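Local coordinates for N-acylhomoserine lactone dependent regulatory protein (Burkholderia cenocepacia, PDB 5L10) that probably acts as a LuxR-family transcription factor that binds N-acylhomoserine lactone signals through this autoinducer-binding domain and DNA through a separate domain, at residues A110-G122 and G130-D142. Sequence-based numbering, arbitrary orientation.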
loop_
_atom_site.group_PDB
_atom_site.type_symbol
_atom_site.label_atom_id
_atom_site.label_comp_id
_atom_site.label_asym_id
_atom_site.label_seq_id
_atom_site.Cartn_x
_atom_site.Cartn_y
_atom_site.Cartn_z
ATOM N N ALA A 110 -25.886 7.629 4.033
ATOM C CA ALA A 110 -26.524 7.113 5.239
ATOM C C ALA A 110 -27.807 6.354 4.923
ATOM O O ALA A 110 -28.145 5.390 5.620
ATOM C CB ALA A 110 -26.809 8.260 6.208
ATOM N N CYS A 111 -28.530 6.762 3.877
ATOM C CA CYS A 111 -29.793 6.113 3.549
ATOM C C CYS A 111 -29.610 4.705 2.997
ATOM O O CYS A 111 -30.581 3.943 2.956
ATOM C CB CYS A 111 -30.577 6.956 2.542
ATOM S SG CYS A 111 -31.319 8.462 3.216
ATOM N N PHE A 112 -28.399 4.334 2.576
ATOM C CA PHE A 112 -28.190 3.047 1.920
ATOM C C PHE A 112 -27.093 2.234 2.592
ATOM O O PHE A 112 -26.488 1.362 1.965
ATOM C CB PHE A 112 -27.886 3.243 0.435
ATOM C CG PHE A 112 -29.042 3.792 -0.341
ATOM C CD1 PHE A 112 -30.038 2.955 -0.806
ATOM C CD2 PHE A 112 -29.147 5.150 -0.586
ATOM C CE1 PHE A 112 -31.113 3.458 -1.509
ATOM C CE2 PHE A 112 -30.216 5.663 -1.292
ATOM C CZ PHE A 112 -31.202 4.816 -1.755
ATOM N N GLY A 113 -26.834 2.493 3.872
ATOM C CA GLY A 113 -25.890 1.706 4.631
ATOM C C GLY A 113 -24.444 2.137 4.521
ATOM O O GLY A 113 -23.605 1.623 5.273
HETATM N N MSE A 114 -24.118 3.049 3.612
HETATM C CA MSE A 114 -22.766 3.589 3.525
HETATM C C MSE A 114 -22.510 4.540 4.690
HETATM O O MSE A 114 -22.403 5.748 4.491
HETATM C CB MSE A 114 -22.556 4.325 2.200
HETATM C CG MSE A 114 -22.755 3.485 0.945
HETATM SE SE MSE A 114 -21.312 2.208 0.602
HETATM C CE MSE A 114 -22.284 0.656 1.096
ATOM N N ARG A 115 -22.399 4.001 5.903
ATOM C CA ARG A 115 -22.453 4.819 7.110
ATOM C C ARG A 115 -21.112 4.986 7.810
ATOM O O ARG A 115 -20.721 6.116 8.120
ATOM C CB ARG A 115 -23.486 4.230 8.081
ATOM C CG ARG A 115 -24.897 4.265 7.519
ATOM C CD ARG A 115 -25.929 3.673 8.459
ATOM N NE ARG A 115 -27.272 3.849 7.911
ATOM C CZ ARG A 115 -28.397 3.531 8.542
ATOM N NH1 ARG A 115 -28.360 3.009 9.760
ATOM N NH2 ARG A 115 -29.563 3.739 7.948
ATOM N N TYR A 116 -20.394 3.900 8.088
ATOM C CA TYR A 116 -19.157 3.960 8.861
ATOM C C TYR A 116 -18.046 3.329 8.035
ATOM O O TYR A 116 -17.986 2.102 7.895
ATOM C CB TYR A 116 -19.327 3.265 10.207
ATOM C CG TYR A 116 -20.674 3.539 10.823
ATOM C CD1 TYR A 116 -20.996 4.805 11.298
ATOM C CD2 TYR A 116 -21.631 2.539 10.913
ATOM C CE1 TYR A 116 -22.236 5.062 11.855
ATOM C CE2 TYR A 116 -22.871 2.787 11.470
ATOM C CZ TYR A 116 -23.168 4.048 11.939
ATOM O OH TYR A 116 -24.402 4.295 12.491
ATOM N N GLY A 117 -17.166 4.167 7.497
ATOM C CA GLY A 117 -16.270 3.758 6.438
ATOM C C GLY A 117 -14.804 3.933 6.778
ATOM O O GLY A 117 -14.432 4.767 7.606
ATOM N N TRP A 118 -13.977 3.128 6.120
ATOM C CA TRP A 118 -12.523 3.217 6.168
ATOM C C TRP A 118 -12.063 3.306 4.719
ATOM O O TRP A 118 -12.309 2.383 3.934
ATOM C CB TRP A 118 -11.933 1.994 6.876
ATOM C CG TRP A 118 -10.444 1.984 7.044
ATOM C CD1 TRP A 118 -9.748 2.333 8.163
ATOM C CD2 TRP A 118 -9.470 1.576 6.075
ATOM N NE1 TRP A 118 -8.399 2.182 7.948
ATOM C CE2 TRP A 118 -8.202 1.717 6.675
ATOM C CE3 TRP A 118 -9.545 1.109 4.759
ATOM C CZ2 TRP A 118 -7.013 1.409 6.001
ATOM C CZ3 TRP A 118 -8.365 0.803 4.089
ATOM C CH2 TRP A 118 -7.116 0.954 4.714
ATOM N N SER A 119 -11.438 4.421 4.347
ATOM C CA SER A 119 -11.048 4.645 2.961
ATOM C C SER A 119 -9.566 4.979 2.864
ATOM O O SER A 119 -9.046 5.768 3.658
ATOM C CB SER A 119 -11.870 5.774 2.332
ATOM O OG SER A 119 -13.222 5.391 2.159
ATOM N N HIS A 120 -8.891 4.385 1.878
ATOM C CA HIS A 120 -7.487 4.680 1.625
ATOM C C HIS A 120 -7.225 4.794 0.128
ATOM O O HIS A 120 -7.679 3.957 -0.658
ATOM C CB HIS A 120 -6.563 3.613 2.216
ATOM C CG HIS A 120 -5.117 3.872 1.942
ATOM N ND1 HIS A 120 -4.339 4.673 2.749
ATOM C CD2 HIS A 120 -4.318 3.475 0.925
ATOM C CE1 HIS A 120 -3.118 4.740 2.252
ATOM N NE2 HIS A 120 -3.078 4.017 1.149
ATOM N N GLY A 121 -6.465 5.817 -0.256
ATOM C CA GLY A 121 -6.176 6.099 -1.652
ATOM C C GLY A 121 -4.743 5.769 -2.031
ATOM O O GLY A 121 -3.826 5.917 -1.221
ATOM N N GLY A 122 -4.557 5.334 -3.273
ATOM C CA GLY A 122 -3.239 4.976 -3.768
ATOM C C GLY A 122 -3.052 5.413 -5.206
ATOM O O GLY A 122 -4.004 5.481 -5.990
ATOM N N GLY A 130 -6.540 5.248 -7.060
ATOM C CA GLY A 130 -7.385 4.132 -6.689
ATOM C C GLY A 130 -7.722 4.216 -5.209
ATOM O O GLY A 130 -6.840 4.425 -4.372
ATOM N N VAL A 131 -9.008 4.072 -4.905
ATOM C CA VAL A 131 -9.521 4.258 -3.554
ATOM C C VAL A 131 -10.214 2.975 -3.127
ATOM O O VAL A 131 -11.202 2.562 -3.749
ATOM C CB VAL A 131 -10.486 5.449 -3.477
ATOM C CG1 VAL A 131 -11.114 5.527 -2.096
ATOM C CG2 VAL A 131 -9.750 6.734 -3.811
ATOM N N LEU A 132 -9.701 2.350 -2.068
ATOM C CA LEU A 132 -10.375 1.232 -1.423
ATOM C C LEU A 132 -11.194 1.764 -0.259
ATOM O O LEU A 132 -10.676 2.508 0.580
ATOM C CB LEU A 132 -9.378 0.186 -0.922
ATOM C CG LEU A 132 -10.012 -0.957 -0.116
ATOM C CD1 LEU A 132 -10.840 -1.881 -1.010
ATOM C CD2 LEU A 132 -8.956 -1.742 0.649
ATOM N N THR A 133 -12.468 1.388 -0.215
ATOM C CA THR A 133 -13.388 1.866 0.808
ATOM C C THR A 133 -14.051 0.667 1.469
ATOM O O THR A 133 -14.676 -0.154 0.788
ATOM C CB THR A 133 -14.433 2.805 0.201
ATOM O OG1 THR A 133 -13.783 3.981 -0.296
ATOM C CG2 THR A 133 -15.449 3.211 1.234
ATOM N N LEU A 134 -13.897 0.558 2.786
ATOM C CA LEU A 134 -14.502 -0.508 3.576
ATOM C C LEU A 134 -15.565 0.107 4.475
ATOM O O LEU A 134 -15.257 0.976 5.299
ATOM C CB LEU A 134 -13.447 -1.236 4.409
ATOM C CG LEU A 134 -12.228 -1.735 3.640
ATOM C CD1 LEU A 134 -11.245 -2.408 4.583
ATOM C CD2 LEU A 134 -12.653 -2.672 2.521
ATOM N N VAL A 135 -16.809 -0.335 4.318
ATOM C CA VAL A 135 -17.933 0.276 5.018
ATOM C C VAL A 135 -18.705 -0.789 5.783
ATOM O O VAL A 135 -18.951 -1.885 5.267
ATOM C CB VAL A 135 -18.874 1.019 4.048
ATOM C CG1 VAL A 135 -19.844 1.884 4.828
ATOM C CG2 VAL A 135 -18.076 1.860 3.071
ATOM N N ARG A 136 -19.081 -0.460 7.014
ATOM C CA ARG A 136 -20.036 -1.236 7.789
ATOM C C ARG A 136 -21.290 -0.401 8.018
ATOM O O ARG A 136 -21.232 0.831 8.077
ATOM C CB ARG A 136 -19.440 -1.686 9.129
ATOM C CG ARG A 136 -18.319 -0.801 9.641
ATOM C CD ARG A 136 -17.569 -1.490 10.762
ATOM N NE ARG A 136 -18.385 -1.607 11.964
ATOM C CZ ARG A 136 -18.100 -2.408 12.984
ATOM N NH1 ARG A 136 -17.021 -3.176 12.941
ATOM N NH2 ARG A 136 -18.898 -2.450 14.042
ATOM N N ASP A 137 -22.428 -1.082 8.140
ATOM C CA ASP A 137 -23.723 -0.422 8.256
ATOM C C ASP A 137 -24.295 -0.454 9.664
ATOM O O ASP A 137 -25.380 0.093 9.888
ATOM C CB ASP A 137 -24.725 -1.063 7.290
ATOM C CG ASP A 137 -24.944 -2.542 7.572
ATOM O OD1 ASP A 137 -24.154 -3.125 8.346
ATOM O OD2 ASP A 137 -25.900 -3.125 7.015
ATOM N N THR A 138 -23.604 -1.069 10.621
ATOM C CA THR A 138 -24.176 -1.342 11.935
ATOM C C THR A 138 -23.678 -0.377 13.007
ATOM O O THR A 138 -24.474 0.336 13.624
ATOM C CB THR A 138 -23.860 -2.785 12.344
ATOM O OG1 THR A 138 -22.483 -3.068 12.051
ATOM C CG2 THR A 138 -24.767 -3.763 11.596
ATOM N N THR A 139 -22.366 -0.352 13.240
ATOM C CA THR A 139 -21.755 0.392 14.325
ATOM C C THR A 139 -20.461 1.036 13.849
ATOM O O THR A 139 -19.673 0.396 13.138
ATOM C CB THR A 139 -21.457 -0.524 15.521
ATOM O OG1 THR A 139 -22.652 -1.216 15.899
ATOM C CG2 THR A 139 -20.960 0.280 16.708
ATOM N N PRO A 140 -20.224 2.294 14.206
ATOM C CA PRO A 140 -18.900 2.883 13.980
ATOM C C PRO A 140 -17.865 2.240 14.889
ATOM O O PRO A 140 -18.161 1.833 16.015
ATOM C CB PRO A 140 -19.105 4.362 14.327
ATOM C CG PRO A 140 -20.302 4.376 15.237
ATOM C CD PRO A 140 -21.182 3.264 14.765
ATOM N N LEU A 141 -16.635 2.144 14.389
ATOM C CA LEU A 141 -15.564 1.531 15.166
ATOM C C LEU A 141 -15.092 2.467 16.272
ATOM O O LEU A 141 -14.823 3.648 16.028
ATOM C CB LEU A 141 -14.391 1.160 14.259
ATOM C CG LEU A 141 -14.590 0.016 13.265
ATOM C CD1 LEU A 141 -13.493 0.017 12.210
ATOM C CD2 LEU A 141 -14.614 -1.308 14.001
ATOM N N ASP A 142 -14.994 1.941 17.493
ATOM C CA ASP A 142 -14.319 2.681 18.547
ATOM C C ASP A 142 -12.814 2.666 18.300
ATOM O O ASP A 142 -12.288 1.827 17.565
ATOM C CB ASP A 142 -14.639 2.100 19.929
ATOM C CG ASP A 142 -14.320 0.622 20.033
ATOM O OD1 ASP A 142 -14.998 -0.175 19.356
ATOM O OD2 ASP A 142 -13.404 0.253 20.800
#
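Tyr116 to Gly122 and Gly130 to Arg136 run antiparallel (axes 4.4 Å apart, 167°), tied by paired N-H...O=C bonds at Tyr116-Arg136, Trp118-Leu134, His120-Leu132 and Gly122-Gly130. At the Tyr116-Arg136 end of the ladder the Tyr116 ring lies against the chain that follows Arg136: Pro140 CD sits over its centre in a CH-pi contact, 3.5 Å from CZ, while Arg115 CB covers the opposite face. Arg115 stretches out from CG to NE, and its NE and NH2 grip Ala110 O side-on. The Arg136 side chain, bent at chi3 (-69°), folds back to the loop, NE giving a hydrogen bond to Thr139 O (2.7 Å), just before Pro140. These strands form a beta hairpin within the antiparallel sheet of the autoinducer-binding domain, with 40-46 beside 129-136 and 92-95 beside 116-123. On one face Ser119 OG and Thr133 OG1 share a hydrogen bond of 2.9 Å across a non-hydrogen-bonded pair; Trp94 NE1 also bonds to Ser119 OG, and a bound glycerol to Thr133 OG1. Farther along this face Val135 CG2 meets the selenium of Met114 at 4.1 Å, the two side chains crossing nearly at right angles. On the other face, toward helix 143-169, Trp118 (CG anti to its N, chi1 -178°) lies alongside Leu134, CE3 3.9 Å from CD1, with Leu132 CD2 at the indole edge. His120, on that same face, meets the rings of His161 and of His158 from the second subunit.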